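Long-range contacts in B-N-acetylhexosaminidase (Streptomyces plicatus, PDB 5FD0), which catalyses the removal of terminal beta-linked N-acetylhexosamine residues from glycosides, as a glycosyl hydrolase of family 20: residues Lys190-Leu195 with Val248-Met253; Tyr313-Gly318 with Val348-Leu353; Ile391-Asp396 with Glu444-Thr449. One frame throughout, in Å; residues are numbered along the deposited sequence.

Interaction 1: residues Lys190-Leu195 with Val248-Met253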
loop_
_atom_site.group_PDB
_atom_site.type_symbol
_atom_site.label_atom_id
_atom_site.label_comp_id
_atom_site.label_asym_id
_atom_site.label_seq_id
_atom_site.Cartn_x
_atom_site.Cartn_y
_atom_site.Cartn_z
ATOM N N LYS A 190 -3.722 -1.893 3.433
ATOM C CA LYS A 190 -4.466 -0.783 2.862
ATOM C C LYS A 190 -3.830 -0.337 1.545
ATOM O O LYS A 190 -2.604 -0.338 1.408
ATOM C CB LYS A 190 -4.560 0.384 3.860
ATOM C CG LYS A 190 -5.541 0.061 4.994
ATOM C CD LYS A 190 -5.289 0.782 6.239
ATOM C CE LYS A 190 -6.352 0.452 7.268
ATOM N NZ LYS A 190 -6.052 -0.798 8.002
ATOM N N LEU A 191 -4.677 0.022 0.578
ATOM C CA LEU A 191 -4.256 0.531 -0.729
ATOM C C LEU A 191 -4.875 1.906 -0.957
ATOM O O LEU A 191 -6.085 2.039 -1.193
ATOM C CB LEU A 191 -4.654 -0.423 -1.841
ATOM C CG LEU A 191 -4.233 0.055 -3.239
ATOM C CD1 LEU A 191 -2.735 -0.098 -3.409
ATOM C CD2 LEU A 191 -4.981 -0.654 -4.354
ATOM N N HIS A 192 -4.041 2.915 -0.869
ATOM C CA HIS A 192 -4.440 4.294 -1.046
ATOM C C HIS A 192 -4.289 4.617 -2.528
ATOM O O HIS A 192 -3.206 4.435 -3.097
ATOM C CB HIS A 192 -3.554 5.153 -0.132
ATOM C CG HIS A 192 -3.685 6.635 -0.308
ATOM N ND1 HIS A 192 -2.749 7.496 0.208
ATOM C CD2 HIS A 192 -4.591 7.410 -0.951
ATOM C CE1 HIS A 192 -3.068 8.738 -0.100
ATOM N NE2 HIS A 192 -4.178 8.715 -0.813
ATOM N N LEU A 193 -5.388 5.014 -3.169
ATOM C CA LEU A 193 -5.385 5.378 -4.582
ATOM C C LEU A 193 -5.571 6.883 -4.710
ATOM O O LEU A 193 -6.566 7.438 -4.231
ATOM C CB LEU A 193 -6.490 4.660 -5.341
ATOM C CG LEU A 193 -6.376 3.149 -5.444
ATOM C CD1 LEU A 193 -7.587 2.609 -6.187
ATOM C CD2 LEU A 193 -5.081 2.777 -6.170
ATOM N N HIS A 194 -4.616 7.528 -5.354
ATOM C CA HIS A 194 -4.639 8.967 -5.564
ATOM C C HIS A 194 -5.322 9.180 -6.914
ATOM O O HIS A 194 -4.681 9.166 -7.967
ATOM C CB HIS A 194 -3.216 9.501 -5.507
ATOM C CG HIS A 194 -3.127 10.989 -5.527
ATOM N ND1 HIS A 194 -3.231 11.749 -4.385
ATOM C CD2 HIS A 194 -2.923 11.852 -6.544
ATOM C CE1 HIS A 194 -3.113 13.026 -4.701
ATOM N NE2 HIS A 194 -2.922 13.118 -6.003
ATOM N N LEU A 195 -6.653 9.337 -6.870
ATOM C CA LEU A 195 -7.543 9.279 -8.029
ATOM C C LEU A 195 -7.710 10.599 -8.766
ATOM O O LEU A 195 -8.294 10.612 -9.863
ATOM C CB LEU A 195 -8.933 8.793 -7.594
ATOM C CG LEU A 195 -9.017 7.354 -7.094
ATOM C CD1 LEU A 195 -10.374 7.116 -6.518
ATOM C CD2 LEU A 195 -8.751 6.414 -8.240
ATOM N N VAL A 248 -8.450 2.766 0.078
ATOM C CA VAL A 248 -8.641 4.122 0.585
ATOM C C VAL A 248 -8.547 5.085 -0.587
ATOM O O VAL A 248 -7.432 5.415 -1.039
ATOM C CB VAL A 248 -7.598 4.451 1.653
ATOM C CG1 VAL A 248 -7.792 5.842 2.158
ATOM C CG2 VAL A 248 -7.677 3.433 2.805
ATOM N N PRO A 249 -9.666 5.549 -1.125
ATOM C CA PRO A 249 -9.591 6.451 -2.268
ATOM C C PRO A 249 -9.330 7.876 -1.798
ATOM O O PRO A 249 -9.748 8.291 -0.713
ATOM C CB PRO A 249 -10.967 6.303 -2.913
ATOM C CG PRO A 249 -11.875 6.041 -1.743
ATOM C CD PRO A 249 -11.064 5.215 -0.792
ATOM N N GLU A 250 -8.627 8.621 -2.637
ATOM C CA GLU A 250 -8.351 10.033 -2.398
ATOM C C GLU A 250 -8.850 10.884 -3.551
ATOM O O GLU A 250 -8.469 10.650 -4.702
ATOM C CB GLU A 250 -6.859 10.316 -2.235
ATOM C CG GLU A 250 -6.572 11.787 -1.839
ATOM C CD GLU A 250 -5.105 12.100 -1.832
ATOM O OE1 GLU A 250 -4.291 11.152 -1.873
ATOM O OE2 GLU A 250 -4.770 13.306 -1.805
ATOM N N ILE A 251 -9.649 11.904 -3.219
ATOM C CA ILE A 251 -9.943 13.038 -4.094
ATOM C C ILE A 251 -9.338 14.261 -3.418
ATOM O O ILE A 251 -9.836 14.708 -2.382
ATOM C CB ILE A 251 -11.446 13.227 -4.315
ATOM C CG1 ILE A 251 -12.053 11.966 -4.948
ATOM C CG2 ILE A 251 -11.713 14.456 -5.179
ATOM C CD1 ILE A 251 -11.648 11.723 -6.411
ATOM N N ASP A 252 -8.235 14.763 -3.967
ATOM C CA ASP A 252 -7.457 15.791 -3.299
ATOM C C ASP A 252 -8.183 17.129 -3.424
ATOM O O ASP A 252 -8.617 17.512 -4.517
ATOM C CB ASP A 252 -6.062 15.858 -3.924
ATOM C CG ASP A 252 -5.030 16.520 -3.016
ATOM O OD1 ASP A 252 -5.438 17.286 -2.102
ATOM O OD2 ASP A 252 -3.812 16.263 -3.235
ATOM N N MET A 253 -8.344 17.817 -2.306
ATOM C CA MET A 253 -8.997 19.124 -2.319
ATOM C C MET A 253 -8.515 19.975 -1.158
ATOM O O MET A 253 -8.118 19.424 -0.121
ATOM C CB MET A 253 -10.519 18.960 -2.251
ATOM C CG MET A 253 -10.976 18.226 -1.008
ATOM S SD MET A 253 -12.742 17.799 -1.005
ATOM C CE MET A 253 -12.820 16.641 -2.383
#
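His-192 and His-194, on strand 190-194, converge on a single oxygen of Glu-250, which lies on the parallel strand 246-250. NE2 of His-192 donates to Glu-250 OE1 at 2.7 Å, on the anti side of the carboxylate, while ND1 of His-194 donates to the same OE1 at 2.8 Å from well above the carboxylate plane. The two rings reach that oxygen from opposite faces of the carboxylate, each with the acceptor close to its own ring plane. The glutamate gets there by an extended chain with CG anti to the backbone N (chi1 -174°).

Backbone bonds set the register beneath them: Val-248 N to Leu-191 O (2.8 Å), Leu-193 N to Val-248 O (3.0 Å), Glu-250 N to Leu-193 O (2.9 Å) and Leu-195 N to Glu-250 O (3.1 Å). Apolar contact lies on the other face of the sheet, where Leu-195 CD1 runs alongside Pro-249 CB at 3.7 Å, with Tyr-233 of helix 230-242 against both residues.

With an alanine in place of this glutamate, both imidazole N-H groups would probably lose their shared acceptor and the two rings would be freer to turn. Each ring also has a second acidic partner, Glu-444 for His-192 and Asp-197 for His-194, and OE2 of Glu-250 accepts from Trp-350. The buried polar groups thus satisfy one another in a chain of bonds that probably holds both imidazoles in place; of the two, only His-194 lies near the sugar.

Interaction 2: residues Tyr313-Gly318 with Val348-Leu353; sequences YLHIGG and VGWHQL. With NAG (2-acetamido-2-deoxy-beta-D-glucopyranose), chain B.
Trp-350 lays one face of its indole over the edge of His-315, whose CE1 approaches Trp-350 NE1 to 3.6 Å, and gives the opposite face to the bound N-acetylglucosamine. The His-Trp pair is edge-to-face, with ring planes at 56°. On the sugar side the acetamide methyl C8 sits centrally over the indole, 3.7 Å from Trp-350 CD2. Its NE1 being engaged by Glu-250 helps to fix how the indole is turned beneath the methyl.

His-315 is itself braced from a second direction. Val-348 directs CG1, anti to its backbone N (chi1 -176°), over the imidazole face in a CH-pi contact with His-315 CD2 at 3.5 Å; its other methyl, CG2, rests against Tyr-313 CB. His-315 ND1 accepts from Gly-317 N in the ring plane (3.1 Å), and NE2 is bonded to Gln-365, so both ring nitrogens are engaged.

The strands run parallel, joined by Val-348 N to Leu-314 O (2.9 Å) and Ile-316 N to Val-348 O (2.8 Å). Beyond them the chain turns through Gly-317 and Gly-318, and Trp-350 N bonds Gly-317 O. The absence of side chains matters here: a beta carbon on Gly-349 would collide with Gly-317 O, and the positive phi of Gly-317 suits a residue without one.

Helix 326-342 connects the two strands in a beta-alpha-beta unit of the TIM barrel. At its C-terminal rim the tryptophan forms a wall of the acetamide pocket, as in other family 20 hexosaminidases.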
loop_
_atom_site.group_PDB
_atom_site.type_symbol
_atom_site.label_atom_id
_atom_site.label_comp_id
_atom_site.label_asym_id
_atom_site.label_seq_id
_atom_site.Cartn_x
_atom_site.Cartn_y
_atom_site.Cartn_z
ATOM N N TYR A 313 -12.643 4.412 5.153
ATOM C CA TYR A 313 -11.924 5.679 5.038
ATOM C C TYR A 313 -12.120 6.339 3.685
ATOM O O TYR A 313 -12.239 5.685 2.640
ATOM C CB TYR A 313 -10.441 5.477 5.255
ATOM C CG TYR A 313 -10.173 4.693 6.493
ATOM C CD1 TYR A 313 -9.893 3.357 6.419
ATOM C CD2 TYR A 313 -10.227 5.289 7.749
ATOM C CE1 TYR A 313 -9.651 2.616 7.555
ATOM C CE2 TYR A 313 -9.980 4.558 8.892
ATOM C CZ TYR A 313 -9.705 3.220 8.785
ATOM O OH TYR A 313 -9.467 2.458 9.883
ATOM N N LEU A 314 -12.118 7.658 3.724
ATOM C CA LEU A 314 -12.110 8.468 2.523
ATOM C C LEU A 314 -11.102 9.591 2.733
ATOM O O LEU A 314 -11.168 10.326 3.727
ATOM C CB LEU A 314 -13.510 8.995 2.251
ATOM C CG LEU A 314 -13.885 9.370 0.846
ATOM C CD1 LEU A 314 -15.402 9.194 0.696
ATOM C CD2 LEU A 314 -13.462 10.819 0.645
ATOM N N HIS A 315 -10.176 9.703 1.798
ATOM C CA HIS A 315 -9.056 10.641 1.868
ATOM C C HIS A 315 -9.393 11.892 1.051
ATOM O O HIS A 315 -9.655 11.801 -0.161
ATOM C CB HIS A 315 -7.823 9.923 1.321
ATOM C CG HIS A 315 -6.502 10.446 1.791
ATOM N ND1 HIS A 315 -6.128 11.771 1.679
ATOM C CD2 HIS A 315 -5.413 9.784 2.253
ATOM C CE1 HIS A 315 -4.873 11.905 2.084
ATOM N NE2 HIS A 315 -4.419 10.713 2.438
ATOM N N ILE A 316 -9.413 13.053 1.705
ATOM C CA ILE A 316 -9.709 14.301 1.021
ATOM C C ILE A 316 -8.455 15.113 0.740
ATOM O O ILE A 316 -8.558 16.255 0.282
ATOM C CB ILE A 316 -10.730 15.154 1.786
ATOM C CG1 ILE A 316 -10.181 15.543 3.158
ATOM C CG2 ILE A 316 -12.046 14.391 1.872
ATOM C CD1 ILE A 316 -11.123 16.415 3.954
ATOM N N GLY A 317 -7.275 14.547 0.972
ATOM C CA GLY A 317 -6.047 15.225 0.581
ATOM C C GLY A 317 -5.808 16.447 1.455
ATOM O O GLY A 317 -5.747 16.317 2.678
ATOM N N GLY A 318 -5.685 17.621 0.849
ATOM C CA GLY A 318 -5.426 18.866 1.564
ATOM C C GLY A 318 -4.015 19.385 1.470
ATOM O O GLY A 318 -3.698 20.402 2.117
ATOM N N VAL A 348 -9.658 11.086 6.105
ATOM C CA VAL A 348 -8.207 11.076 6.131
ATOM C C VAL A 348 -7.771 12.276 5.303
ATOM O O VAL A 348 -8.393 12.592 4.287
ATOM C CB VAL A 348 -7.596 9.776 5.564
ATOM C CG1 VAL A 348 -6.083 9.789 5.717
ATOM C CG2 VAL A 348 -8.207 8.525 6.254
ATOM N N GLY A 349 -6.722 12.963 5.749
ATOM C CA GLY A 349 -6.133 14.025 4.947
ATOM C C GLY A 349 -4.635 14.058 5.147
ATOM O O GLY A 349 -4.106 13.474 6.090
ATOM N N TRP A 350 -3.950 14.735 4.233
ATOM C CA TRP A 350 -2.543 15.017 4.483
ATOM C C TRP A 350 -2.424 15.935 5.716
ATOM O O TRP A 350 -3.396 16.556 6.151
ATOM C CB TRP A 350 -1.905 15.630 3.239
ATOM C CG TRP A 350 -1.984 14.713 1.994
ATOM C CD1 TRP A 350 -2.832 14.847 0.942
ATOM C CD2 TRP A 350 -1.184 13.564 1.714
ATOM N NE1 TRP A 350 -2.619 13.851 0.021
ATOM C CE2 TRP A 350 -1.610 13.051 0.466
ATOM C CE3 TRP A 350 -0.127 12.930 2.379
ATOM C CZ2 TRP A 350 -1.022 11.929 -0.122
ATOM C CZ3 TRP A 350 0.466 11.826 1.790
ATOM C CH2 TRP A 350 0.011 11.336 0.548
ATOM N N HIS A 351 -1.230 15.980 6.311
ATOM C CA HIS A 351 -1.104 16.583 7.653
ATOM C C HIS A 351 -1.317 18.098 7.659
ATOM O O HIS A 351 -1.458 18.683 8.743
ATOM C CB HIS A 351 0.250 16.210 8.297
ATOM C CG HIS A 351 1.434 16.923 7.712
ATOM N ND1 HIS A 351 2.256 16.349 6.767
ATOM C CD2 HIS A 351 1.939 18.158 7.950
ATOM C CE1 HIS A 351 3.221 17.195 6.452
ATOM N NE2 HIS A 351 3.042 18.308 7.144
ATOM N N GLN A 352 -1.425 18.734 6.490
ATOM C CA GLN A 352 -1.919 20.106 6.437
ATOM C C GLN A 352 -3.290 20.225 7.103
ATOM O O GLN A 352 -3.637 21.288 7.622
ATOM C CB GLN A 352 -1.995 20.609 4.992
ATOM C CG GLN A 352 -0.666 20.917 4.353
ATOM C CD GLN A 352 0.196 19.687 4.187
ATOM O OE1 GLN A 352 -0.278 18.618 3.796
ATOM N NE2 GLN A 352 1.460 19.821 4.527
ATOM N N LEU A 353 -4.068 19.143 7.129
ATOM C CA LEU A 353 -5.372 19.175 7.787
ATOM C C LEU A 353 -5.239 19.463 9.281
ATOM O O LEU A 353 -6.178 19.990 9.898
ATOM C CB LEU A 353 -6.098 17.853 7.558
ATOM C CG LEU A 353 -7.511 17.703 8.084
ATOM C CD1 LEU A 353 -8.420 18.755 7.504
ATOM C CD2 LEU A 353 -8.060 16.336 7.757
HETATM C C1 NAG B . 4.724 16.345 -3.094
HETATM C C2 NAG B . 3.256 16.353 -3.560
HETATM C C3 NAG B . 2.887 15.295 -4.564
HETATM C C4 NAG B . 3.946 15.054 -5.580
HETATM C C5 NAG B . 5.150 14.632 -4.759
HETATM C C6 NAG B . 6.307 14.100 -5.543
HETATM C C7 NAG B . 2.442 15.234 -1.520
HETATM C C8 NAG B . 1.427 15.203 -0.403
HETATM N N2 NAG B . 2.350 16.235 -2.417
HETATM O O1 NAG B . 5.121 17.644 -2.917
HETATM O O3 NAG B . 1.689 15.713 -5.272
HETATM O O4 NAG B . 3.526 14.031 -6.477
HETATM O O5 NAG B . 5.630 15.801 -4.047
HETATM O O6 NAG B . 7.287 13.584 -4.673
HETATM O O7 NAG B . 3.284 14.396 -1.580
#

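Interaction 3: residues Ile391-Asp396 with Glu444-Thr449; sequences ILSPAD and EAPLWT. With NAG (2-acetamido-2-deoxy-beta-D-glucopyranose), chain B.
The seventh and eighth strands of the TIM barrel meet at Leu-392 and Glu-444, where Glu-444 N donates to Leu-392 O at 3.0 Å. This is the one hydrogen bond between Ile-391-Asp-396 and Glu-444-Thr-449, and around it the contact is slight. Ile-391 CG2 comes across the base of the glutamate, 4.0 Å from Glu-444 CB. Ser-393 CB rests 3.9 Å from Pro-446 CD. It also lies against the carbonyl oxygen of Glu-444. The serine hydroxyl lies between the backbone N and the carbonyl carbon (chi1 59°), a setting from which OG bonds Gln-365 on strand 363-366.

In a TIM barrel the substrate site lies at the C-terminal ends of the strands, and here the chains part after Ser-393: segment 391-396 turns off through Pro-394, whereas 444-449 continues to the ligand. Inside the barrel the Glu-444 carboxylate is held at both oxygens, OE1 by Ser-161 and the other by His-192.

Further along, Trp-448 presents one face of its indole to the bound N-acetylglucosamine. The sugar O4 stands 3.2 Å from Trp-448 CE3, over the rim of the six-membered ring, and at the acetamide end O7 of the sugar comes equally near Trp-448 CZ2. CG anti to the carbonyl carbon (chi1 -57°) swings the indole beneath the sugar, where the ring of His-194 meets it edge-to-face. Tyr-399 and Asp-401, which also border this tryptophan, are hydrogen-bonded to the sugar.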
loop_
_atom_site.group_PDB
_atom_site.type_symbol
_atom_site.label_atom_id
_atom_site.label_comp_id
_atom_site.label_asym_id
_atom_site.label_seq_id
_atom_site.Cartn_x
_atom_site.Cartn_y
_atom_site.Cartn_z
ATOM N N ILE A 391 -0.742 8.786 10.414
ATOM C CA ILE A 391 -0.132 7.880 9.444
ATOM C C ILE A 391 1.186 8.502 9.032
ATOM O O ILE A 391 1.201 9.625 8.528
ATOM C CB ILE A 391 -1.027 7.670 8.217
ATOM C CG1 ILE A 391 -2.407 7.103 8.595
ATOM C CG2 ILE A 391 -0.332 6.755 7.219
ATOM C CD1 ILE A 391 -3.497 7.481 7.647
ATOM N N LEU A 392 2.281 7.768 9.187
ATOM C CA LEU A 392 3.604 8.301 8.932
ATOM C C LEU A 392 4.068 7.835 7.562
ATOM O O LEU A 392 4.192 6.628 7.324
ATOM C CB LEU A 392 4.583 7.857 10.021
ATOM C CG LEU A 392 4.229 8.330 11.429
ATOM C CD1 LEU A 392 5.317 7.904 12.381
ATOM C CD2 LEU A 392 4.027 9.851 11.469
ATOM N N SER A 393 4.319 8.795 6.674
ATOM C CA SER A 393 4.951 8.546 5.374
ATOM C C SER A 393 5.894 9.696 5.057
ATOM O O SER A 393 5.638 10.513 4.157
ATOM C CB SER A 393 3.893 8.389 4.278
ATOM O OG SER A 393 3.097 9.548 4.186
ATOM N N PRO A 394 7.013 9.788 5.774
ATOM C CA PRO A 394 7.916 10.935 5.569
ATOM C C PRO A 394 8.487 10.951 4.161
ATOM O O PRO A 394 8.880 9.914 3.620
ATOM C CB PRO A 394 9.009 10.731 6.630
ATOM C CG PRO A 394 8.339 9.874 7.714
ATOM C CD PRO A 394 7.419 8.952 6.918
ATOM N N ALA A 395 8.512 12.145 3.551
ATOM C CA ALA A 395 8.929 12.232 2.148
ATOM C C ALA A 395 10.401 11.903 1.950
ATOM O O ALA A 395 10.795 11.524 0.837
ATOM C CB ALA A 395 8.628 13.607 1.550
ATOM N N ASP A 396 11.211 11.990 2.994
ATOM C CA ASP A 396 12.610 11.593 2.934
ATOM C C ASP A 396 12.835 10.208 3.542
ATOM O O ASP A 396 13.964 9.876 3.920
ATOM C CB ASP A 396 13.501 12.642 3.622
ATOM C CG ASP A 396 13.209 12.807 5.101
ATOM O OD1 ASP A 396 12.145 12.336 5.563
ATOM O OD2 ASP A 396 14.056 13.432 5.806
ATOM N N GLU A 444 2.827 4.447 5.716
ATOM C CA GLU A 444 2.462 4.320 4.310
ATOM C C GLU A 444 3.681 4.570 3.434
ATOM O O GLU A 444 4.520 5.403 3.777
ATOM C CB GLU A 444 1.331 5.288 3.931
ATOM C CG GLU A 444 0.905 5.175 2.466
ATOM C CD GLU A 444 -0.476 5.743 2.206
ATOM O OE1 GLU A 444 -1.428 5.344 2.898
ATOM O OE2 GLU A 444 -0.603 6.628 1.330
ATOM N N ALA A 445 3.793 3.814 2.326
ATOM C CA ALA A 445 4.789 4.001 1.265
ATOM C C ALA A 445 4.116 4.531 0.006
ATOM O O ALA A 445 3.528 3.750 -0.762
ATOM C CB ALA A 445 5.509 2.684 0.954
ATOM N N PRO A 446 4.147 5.835 -0.250
ATOM C CA PRO A 446 3.487 6.342 -1.453
ATOM C C PRO A 446 4.392 6.282 -2.666
ATOM O O PRO A 446 5.591 6.543 -2.576
ATOM C CB PRO A 446 3.166 7.801 -1.094
ATOM C CG PRO A 446 3.347 7.908 0.394
ATOM C CD PRO A 446 4.423 6.918 0.711
ATOM N N LEU A 447 3.789 5.962 -3.824
ATOM C CA LEU A 447 4.493 5.933 -5.110
ATOM C C LEU A 447 3.835 6.965 -6.024
ATOM O O LEU A 447 2.790 6.702 -6.620
ATOM C CB LEU A 447 4.485 4.537 -5.745
ATOM C CG LEU A 447 5.278 4.361 -7.050
ATOM C CD1 LEU A 447 6.725 4.864 -6.972
ATOM C CD2 LEU A 447 5.286 2.910 -7.472
ATOM N N TRP A 448 4.445 8.143 -6.131
ATOM C CA TRP A 448 3.992 9.178 -7.048
ATOM C C TRP A 448 4.514 8.898 -8.458
ATOM O O TRP A 448 5.565 8.282 -8.643
ATOM C CB TRP A 448 4.462 10.560 -6.562
ATOM C CG TRP A 448 3.990 10.869 -5.172
ATOM C CD1 TRP A 448 4.683 10.722 -4.027
ATOM C CD2 TRP A 448 2.692 11.332 -4.799
ATOM N NE1 TRP A 448 3.906 11.073 -2.946
ATOM C CE2 TRP A 448 2.671 11.447 -3.403
ATOM C CE3 TRP A 448 1.553 11.659 -5.512
ATOM C CZ2 TRP A 448 1.558 11.899 -2.708
ATOM C CZ3 TRP A 448 0.430 12.113 -4.816
ATOM C CH2 TRP A 448 0.447 12.232 -3.430
ATOM N N THR A 449 3.771 9.358 -9.477
ATOM C CA THR A 449 4.075 8.881 -10.826
ATOM C C THR A 449 4.357 9.988 -11.845
ATOM O O THR A 449 4.264 9.740 -13.050
ATOM C CB THR A 449 2.954 7.960 -11.313
ATOM O OG1 THR A 449 1.689 8.625 -11.236
ATOM C CG2 THR A 449 2.947 6.696 -10.465
HETATM C C1 NAG B . 4.724 16.345 -3.094
HETATM C C2 NAG B . 3.256 16.353 -3.560
HETATM C C3 NAG B . 2.887 15.295 -4.564
HETATM C C4 NAG B . 3.946 15.054 -5.580
HETATM C C5 NAG B . 5.150 14.632 -4.759
HETATM C C6 NAG B . 6.307 14.100 -5.543
HETATM C C7 NAG B . 2.442 15.234 -1.520
HETATM C C8 NAG B . 1.427 15.203 -0.403
HETATM N N2 NAG B . 2.350 16.235 -2.417
HETATM O O1 NAG B . 5.121 17.644 -2.917
HETATM O O3 NAG B . 1.689 15.713 -5.272
HETATM O O4 NAG B . 3.526 14.031 -6.477
HETATM O O5 NAG B . 5.630 15.801 -4.047
HETATM O O6 NAG B . 7.287 13.584 -4.673
HETATM O O7 NAG B . 3.284 14.396 -1.580
#

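From the N terminus, the three contacts follow one another in series, none nested in or crossing another. Interaction 1 closes 52 intervening residues between barrel strands two and three, interaction 2 closes the 29 residues of a beta-alpha-beta unit joining strands four and five, and interaction 3 closes 47 residues between strands seven and eight. Their ties are lateral. Pro-249 O meets His-315 N at 2.9 Å, linking strands three and four, and the ring of His-192 stacks on that of His-315. Across the barrel interior Trp-350 CZ2 packs 3.6 Å from Trp-448 CH2, so interactions 2 and 3 flank the same sugar with adjoining indoles.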